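Local coordinates for protein putative N-acetylmuramoyl-L-alanine amidase,autolysin cwp6 (Peptoclostridium difficile, PDB 5J72) that probably hydrolyses the amide bond between N-acetylmuramoyl and L-alanine in peptidoglycan, using a zinc ion, and carries CWB2 domains that hold it to the cell wall, at residues M42-A46 / V60-D66; T394-V399 / G421-V426; A467-N472 / I607-M613. One frame throughout, in Å; residues are numbered along the deposited sequence.

Interaction 1: M42-A46 / V60-D66; sequences MPLEA and VINYNKD
This contact is the open end of the beta hairpin formed by strands 42-51 and 56-63, where Lys-65, just past the second strand, reaches across to the first. Its ammonium NZ donates to Pro-43 O at 2.9 Å, lying nearly along the C=O axis (C=O...N angle 161°). Bends at chi2, chi3 and chi4 bring NZ over to that carbonyl, and NZ also passes close to Met-42 CG.

The strand axes run antiparallel at 152° but are 6.6 Å apart at their closest, wider than a direct backbone ladder, and a water bridges the two strands: it donates to Glu-45 O (2.7 Å) and accepts from Asn-62 N (2.8 Å). Leu-44 occupies the middle of the opening. Its chi1 (177°, CG anti to the backbone N) turns CG toward the second strand, and chi2 splits the branches, CD1 going to Asn-62 O and CD2 to the Tyr-63 ring, 3.6 Å from Tyr-63 CD2; the two side chains cross at about a right angle. Ile-61 CG2 lies over one face of that ring, offset toward the rim, while Ile-61 CG1 packs on Ala-46 CB at 3.7 Å. At the outer end Met-42 SD rests against Lys-65 CB. Trp-73 of strand 72-82 touches Met-42, Leu-44, Tyr-63 and Lys-65. The pair widens toward its open end, from 5.2 Å between Ala-46 CA and Ile-61 CA to 7.0 Å between Leu-44 CA and Lys-65 CA, past an inverse gamma turn centred on Tyr-63. It belongs to an antiparallel beta hairpin of the N-terminal domain.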
# COMPACT_ATOMS: atom_id res chain seq x y z
N MET A 42 23.15 25.57 -13.65
CA MET A 42 23.06 25.64 -12.18
C MET A 42 23.77 24.42 -11.53
O MET A 42 23.51 23.30 -11.90
CB MET A 42 21.56 25.62 -11.76
CG MET A 42 21.38 25.62 -10.25
SD MET A 42 19.60 25.76 -9.90
CE MET A 42 19.34 27.57 -10.10
N PRO A 43 24.64 24.65 -10.57
CA PRO A 43 25.37 23.56 -9.88
C PRO A 43 24.65 23.06 -8.65
O PRO A 43 23.88 23.78 -8.01
CB PRO A 43 26.70 24.23 -9.51
CG PRO A 43 26.27 25.71 -9.19
CD PRO A 43 25.14 26.01 -10.18
N LEU A 44 24.92 21.82 -8.31
CA LEU A 44 24.37 21.17 -7.10
C LEU A 44 25.52 20.29 -6.60
O LEU A 44 26.12 19.58 -7.41
CB LEU A 44 23.22 20.25 -7.48
CG LEU A 44 22.61 19.48 -6.24
CD1 LEU A 44 21.84 20.43 -5.41
CD2 LEU A 44 21.61 18.46 -6.74
N GLU A 45 25.85 20.32 -5.35
CA GLU A 45 26.94 19.44 -4.91
C GLU A 45 26.54 18.69 -3.64
O GLU A 45 25.57 19.04 -2.96
CB GLU A 45 28.24 20.22 -4.69
CG GLU A 45 28.25 21.15 -3.50
CD GLU A 45 29.65 21.67 -3.25
OE1 GLU A 45 30.14 21.57 -2.10
OE2 GLU A 45 30.26 22.18 -4.21
N ALA A 46 27.27 17.59 -3.37
CA ALA A 46 27.02 16.79 -2.16
C ALA A 46 28.35 16.28 -1.67
O ALA A 46 29.18 15.82 -2.49
CB ALA A 46 26.11 15.62 -2.46
N VAL A 60 24.27 12.38 1.79
CA VAL A 60 22.95 12.62 1.26
C VAL A 60 22.95 13.75 0.22
O VAL A 60 23.59 14.75 0.48
CB VAL A 60 22.08 13.05 2.47
CG1 VAL A 60 20.67 13.47 1.98
CG2 VAL A 60 21.99 11.87 3.52
N ILE A 61 22.30 13.59 -0.94
CA ILE A 61 22.21 14.71 -1.88
C ILE A 61 20.89 15.43 -1.48
O ILE A 61 19.86 14.78 -1.32
CB ILE A 61 22.12 14.20 -3.36
CG1 ILE A 61 23.43 13.41 -3.72
CG2 ILE A 61 21.92 15.43 -4.32
CD1 ILE A 61 23.19 12.49 -4.97
N ASN A 62 20.93 16.77 -1.29
CA ASN A 62 19.73 17.53 -0.93
C ASN A 62 19.34 18.33 -2.19
O ASN A 62 20.09 19.24 -2.54
CB ASN A 62 20.09 18.52 0.22
CG ASN A 62 20.31 17.71 1.50
OD1 ASN A 62 19.31 17.28 2.11
ND2 ASN A 62 21.53 17.43 1.95
N TYR A 63 18.25 18.01 -2.83
CA TYR A 63 17.84 18.65 -4.06
C TYR A 63 17.10 19.98 -3.69
O TYR A 63 15.90 20.11 -3.93
CB TYR A 63 16.91 17.69 -4.84
CG TYR A 63 17.74 16.55 -5.41
CD1 TYR A 63 17.85 15.33 -4.74
CD2 TYR A 63 18.46 16.71 -6.60
CE1 TYR A 63 18.64 14.30 -5.25
CE2 TYR A 63 19.27 15.70 -7.10
CZ TYR A 63 19.35 14.49 -6.42
OH TYR A 63 20.20 13.53 -6.87
N ASN A 64 18.00 20.85 -3.23
CA ASN A 64 17.43 22.11 -2.78
C ASN A 64 17.71 23.26 -3.74
O ASN A 64 17.74 24.40 -3.29
CB ASN A 64 18.04 22.48 -1.41
CG ASN A 64 17.62 21.62 -0.25
OD1 ASN A 64 18.30 21.66 0.80
ND2 ASN A 64 16.54 20.82 -0.33
N LYS A 65 17.86 23.00 -4.98
CA LYS A 65 18.06 24.07 -5.98
C LYS A 65 16.96 23.94 -7.04
O LYS A 65 16.63 22.83 -7.45
CB LYS A 65 19.44 23.92 -6.67
CG LYS A 65 20.67 24.04 -5.72
CD LYS A 65 20.88 25.41 -5.15
CE LYS A 65 21.36 26.41 -6.19
NZ LYS A 65 22.74 26.10 -6.70
N ASP A 66 16.39 25.07 -7.49
CA ASP A 66 15.32 25.06 -8.47
C ASP A 66 15.88 25.58 -9.80
O ASP A 66 16.11 26.77 -9.95
CB ASP A 66 14.15 25.90 -7.95
CG ASP A 66 12.81 25.33 -8.34
OD1 ASP A 66 12.77 24.32 -9.06
OD2 ASP A 66 11.80 25.91 -7.96
O HOH W 1 23.35 18.19 -1.65

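Interaction 2: T394-V399 / G421-V426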
# COMPACT_ATOMS: atom_id res chain seq x y z
N THR A 394 -4.67 -1.00 -5.04
CA THR A 394 -6.07 -0.59 -5.18
C THR A 394 -6.51 -1.16 -6.48
O THR A 394 -5.71 -1.48 -7.35
CB THR A 394 -6.18 0.94 -5.12
OG1 THR A 394 -7.55 1.31 -4.89
CG2 THR A 394 -5.66 1.63 -6.41
N PRO A 395 -7.84 -1.36 -6.65
CA PRO A 395 -8.25 -1.92 -7.93
C PRO A 395 -8.00 -0.96 -9.10
O PRO A 395 -7.84 0.23 -8.91
CB PRO A 395 -9.78 -2.21 -7.71
CG PRO A 395 -9.90 -2.38 -6.23
CD PRO A 395 -8.96 -1.30 -5.69
N LYS A 396 -8.07 -1.49 -10.31
CA LYS A 396 -7.80 -0.67 -11.51
C LYS A 396 -8.79 0.47 -11.69
O LYS A 396 -8.42 1.51 -12.20
CB LYS A 396 -7.89 -1.54 -12.77
CG LYS A 396 -6.93 -2.69 -12.82
CD LYS A 396 -7.10 -3.35 -14.19
CE LYS A 396 -7.86 -4.63 -14.06
NZ LYS A 396 -7.05 -5.76 -14.57
N THR A 397 -10.07 0.27 -11.27
CA THR A 397 -11.08 1.30 -11.55
C THR A 397 -11.49 2.18 -10.41
O THR A 397 -12.29 3.07 -10.65
CB THR A 397 -12.33 0.60 -12.17
OG1 THR A 397 -12.91 -0.20 -11.13
CG2 THR A 397 -11.99 -0.32 -13.37
N TYR A 398 -11.00 2.01 -9.17
CA TYR A 398 -11.36 2.97 -8.14
C TYR A 398 -10.36 3.03 -7.01
O TYR A 398 -9.60 2.07 -6.82
CB TYR A 398 -12.77 2.65 -7.51
CG TYR A 398 -12.86 1.31 -6.80
CD1 TYR A 398 -13.07 0.14 -7.52
CD2 TYR A 398 -12.78 1.23 -5.41
CE1 TYR A 398 -13.19 -1.09 -6.87
CE2 TYR A 398 -12.91 0.00 -4.76
CZ TYR A 398 -13.11 -1.15 -5.50
OH TYR A 398 -13.22 -2.37 -4.89
N VAL A 399 -10.32 4.12 -6.29
CA VAL A 399 -9.46 4.21 -5.14
C VAL A 399 -10.24 3.56 -4.00
O VAL A 399 -11.36 4.00 -3.68
CB VAL A 399 -9.13 5.66 -4.78
CG1 VAL A 399 -8.29 5.72 -3.48
CG2 VAL A 399 -8.38 6.32 -5.94
N GLY A 421 -2.87 -0.54 -16.79
CA GLY A 421 -4.23 -1.02 -16.56
C GLY A 421 -5.01 -0.20 -15.56
O GLY A 421 -6.23 -0.21 -15.61
N MET A 422 -4.33 0.48 -14.63
CA MET A 422 -5.02 1.30 -13.68
C MET A 422 -5.57 2.54 -14.42
O MET A 422 -4.85 3.12 -15.23
CB MET A 422 -4.09 1.74 -12.54
CG MET A 422 -4.84 2.53 -11.46
SD MET A 422 -3.90 2.61 -9.91
CE MET A 422 -3.88 0.93 -9.49
N LYS A 423 -6.82 2.94 -14.16
CA LYS A 423 -7.39 4.09 -14.88
C LYS A 423 -6.70 5.38 -14.54
O LYS A 423 -6.27 5.56 -13.41
CB LYS A 423 -8.89 4.28 -14.52
CG LYS A 423 -9.72 3.05 -14.78
CD LYS A 423 -9.46 2.46 -16.13
CE LYS A 423 -10.65 2.65 -17.03
NZ LYS A 423 -11.18 1.34 -17.47
N ASP A 424 -6.61 6.31 -15.51
CA ASP A 424 -5.97 7.60 -15.29
C ASP A 424 -6.59 8.28 -14.17
O ASP A 424 -5.97 8.97 -13.37
CB ASP A 424 -6.13 8.51 -16.55
CG ASP A 424 -5.30 8.09 -17.75
OD1 ASP A 424 -4.41 7.24 -17.59
OD2 ASP A 424 -5.55 8.61 -18.85
N SER A 425 -7.90 8.11 -14.13
CA SER A 425 -8.78 8.67 -13.13
C SER A 425 -8.30 8.30 -11.68
O SER A 425 -8.23 9.14 -10.78
CB SER A 425 -10.17 8.07 -13.39
OG SER A 425 -11.06 8.41 -12.37
N VAL A 426 -8.01 7.03 -11.48
CA VAL A 426 -7.58 6.50 -10.18
C VAL A 426 -6.17 6.96 -9.76
O VAL A 426 -6.01 7.47 -8.65
CB VAL A 426 -7.64 4.96 -10.37
CG1 VAL A 426 -7.16 4.24 -9.09
CG2 VAL A 426 -9.09 4.56 -10.73
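In the third CWB2 domain, the loop after strand 391-394 meets the start of helix 424-433, and one backbone carbonyl makes the polar link. Lys-396 O accepts from Lys-423 N at 2.9 Å; the N-H points straight at the oxygen (179°), with the donor tilted 17° from the carbonyl plane. Lys-423 is the N-cap residue, so the bond ties the helix start to the loop. Its CG also lies 3.3 Å from Lys-396 O.

Val-426, in the first turn of the helix, supplies the apolar wedge. With CG1 anti to the backbone N (chi1 178°), CG2 presses against the loop backbone, 3.4 Å from Thr-397 C, while CG1 meets Val-399 CG2 at 4.0 Å. Thr-394 CG2 reaches Met-422 CE at 3.6 Å, the side chains crossing at about a right angle, and meets Val-426 tip to tip. Thr-394 OG1 donates to Tyr-398 O at 2.9 Å, on an in-plane lone pair, and is also bonded to Ser-400 N, bracing the loop from within. The aliphatic part of Lys-396 runs beside Gly-421 O, and its NZ pairs with Asp-372. Tyr-398 touches helix 477-494. The arrangement is a strand-end loop seated on a helix N-terminus within the alpha/beta fold of the third CWB2 domain.

Interaction 3: A467-N472 / I607-M613; sequences ATSGLN and IDNKSDM
Ser-469 OG works as both donor and acceptor at the crossing of the two segments. It donates to Ile-607 O at 2.8 Å, approaching with a tilt of 33° from the carbonyl plane, and accepts from Leu-471 N at 3.1 Å, the N-H...O angle being 149°. The second bond closes an ST turn, and the two together restrict the rotation of the hydroxyl. Beside it, Ser-469 CB lies 3.8 Å from Asp-608 CA.

Leu-471 then fills the angle between the loop after strand 599-606 and helix 610-614. Its chi1 (-46°, CG anti to the carbonyl carbon) lays the isobutyl group toward 607-613, where CD1 comes down on the backbone, 3.4 Å from Asn-609 C, and meets Met-613 CG at 3.6 Å. The other branch, CD2, touches Lys-610 CG, the two side chains running obliquely to each other; the ammonium end of Lys-610 turns away to Asp-614. The helix start under Leu-471 is itself secured: Asn-609 OD1, in the N-cap position, accepts from Asp-612 N at 2.9 Å with the donor in the carbonyl plane, and Asn-609 ND2 is held by Gly-536 O.

At the opposite end of 467-472, Ala-467 CB packs on Ile-607 CG2 at 3.9 Å. Ala-467 N is hydrogen-bonded to OE2 of the zinc ligand Glu-477, and the alanine side chain is about 6 Å from the zinc ion. Leu-471 thus packs on a capped helix start, while the Ala-467 end borders, as a second-shell residue through Glu-477, the zinc site of an Amidase_3 domain.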
# COMPACT_ATOMS: atom_id res chain seq x y z
N ALA A 467 -24.82 5.15 20.44
CA ALA A 467 -25.09 4.08 21.42
C ALA A 467 -23.84 3.22 21.68
O ALA A 467 -22.98 3.09 20.81
CB ALA A 467 -26.20 3.17 20.90
N THR A 468 -23.73 2.65 22.90
CA THR A 468 -22.60 1.77 23.23
C THR A 468 -23.14 0.52 23.92
O THR A 468 -24.31 0.48 24.32
CB THR A 468 -21.58 2.49 24.12
OG1 THR A 468 -22.22 2.76 25.37
CG2 THR A 468 -21.07 3.81 23.49
N SER A 469 -22.31 -0.52 24.05
CA SER A 469 -22.76 -1.74 24.69
C SER A 469 -21.51 -2.53 25.08
O SER A 469 -20.40 -2.22 24.63
CB SER A 469 -23.60 -2.57 23.72
OG SER A 469 -22.77 -3.50 23.03
N GLY A 470 -21.70 -3.56 25.91
CA GLY A 470 -20.58 -4.38 26.33
C GLY A 470 -20.42 -5.61 25.46
O GLY A 470 -19.54 -6.42 25.73
N LEU A 471 -21.28 -5.78 24.41
CA LEU A 471 -21.14 -6.96 23.52
C LEU A 471 -19.89 -6.87 22.57
O LEU A 471 -19.36 -5.76 22.29
CB LEU A 471 -22.41 -7.16 22.68
CG LEU A 471 -23.73 -7.05 23.45
CD1 LEU A 471 -24.92 -7.07 22.48
CD2 LEU A 471 -23.85 -8.23 24.44
N ASN A 472 -19.42 -8.03 22.08
CA ASN A 472 -18.28 -8.09 21.14
C ASN A 472 -17.07 -7.38 21.68
O ASN A 472 -16.35 -6.71 20.93
CB ASN A 472 -18.66 -7.49 19.74
CG ASN A 472 -19.77 -8.27 19.03
OD1 ASN A 472 -20.17 -7.89 17.89
ND2 ASN A 472 -20.39 -9.32 19.65
N ILE A 607 -27.18 -2.67 18.63
CA ILE A 607 -25.79 -2.88 19.09
C ILE A 607 -25.73 -3.44 20.54
O ILE A 607 -24.66 -3.90 20.96
CB ILE A 607 -25.00 -1.52 18.97
CG1 ILE A 607 -23.49 -1.83 18.81
CG2 ILE A 607 -25.24 -0.59 20.22
CD1 ILE A 607 -22.74 -0.59 18.34
N ASP A 608 -26.87 -3.42 21.27
CA ASP A 608 -26.99 -3.95 22.65
C ASP A 608 -27.81 -5.25 22.62
O ASP A 608 -28.27 -5.70 23.66
CB ASP A 608 -27.69 -2.92 23.59
CG ASP A 608 -29.05 -2.45 23.06
OD1 ASP A 608 -29.78 -1.74 23.81
OD2 ASP A 608 -29.40 -2.78 21.89
N ASN A 609 -28.02 -5.86 21.44
CA ASN A 609 -28.74 -7.16 21.41
C ASN A 609 -27.73 -8.27 21.04
O ASN A 609 -27.16 -8.24 19.96
CB ASN A 609 -29.91 -7.16 20.44
CG ASN A 609 -30.57 -8.53 20.41
OD1 ASN A 609 -30.19 -9.39 19.60
ND2 ASN A 609 -31.54 -8.80 21.29
N LYS A 610 -27.52 -9.25 21.93
CA LYS A 610 -26.54 -10.32 21.69
C LYS A 610 -26.80 -11.14 20.43
O LYS A 610 -25.86 -11.48 19.71
CB LYS A 610 -26.50 -11.27 22.88
CG LYS A 610 -25.07 -11.73 23.14
CD LYS A 610 -25.00 -13.17 23.62
CE LYS A 610 -23.55 -13.57 23.65
NZ LYS A 610 -23.20 -14.27 22.39
N SER A 611 -28.05 -11.49 20.16
CA SER A 611 -28.33 -12.28 18.96
C SER A 611 -27.89 -11.49 17.64
O SER A 611 -27.26 -12.08 16.76
CB SER A 611 -29.81 -12.63 18.91
OG SER A 611 -30.12 -13.32 17.71
N ASP A 612 -28.23 -10.18 17.55
CA ASP A 612 -27.86 -9.31 16.42
C ASP A 612 -26.36 -9.18 16.33
O ASP A 612 -25.78 -9.42 15.28
CB ASP A 612 -28.48 -7.91 16.59
CG ASP A 612 -29.95 -7.81 16.29
OD1 ASP A 612 -30.51 -6.68 16.37
OD2 ASP A 612 -30.56 -8.84 15.95
N MET A 613 -25.70 -8.81 17.46
CA MET A 613 -24.24 -8.59 17.49
C MET A 613 -23.43 -9.85 17.25
O MET A 613 -22.30 -9.77 16.76
CB MET A 613 -23.84 -7.97 18.84
CG MET A 613 -24.37 -6.58 18.96
SD MET A 613 -23.46 -5.52 17.75
CE MET A 613 -24.68 -5.24 16.65

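How the interactions relate
The three contacts follow one another along the chain in different domains and do not touch. Centres are 35 Å apart for interactions 1 and 2, and 59 Å for interactions 1 and 3, which lie on opposite sides of the chain's centre; interaction 2 is nearest the middle. Each is partly buried. Interaction 1 sets a buried apolar group of Leu-44, Ala-46, Ile-61 and Tyr-63 beside a partly exposed lysine and a bridging water. In interaction 2 a main-chain N-H ties loop to helix start around buried Val-426; in interaction 3 a serine hydroxyl holds the loop before the helix, and partly exposed Leu-471 packs on the helix start. Interaction 3 alone lies within a few ångströms of a bound metal.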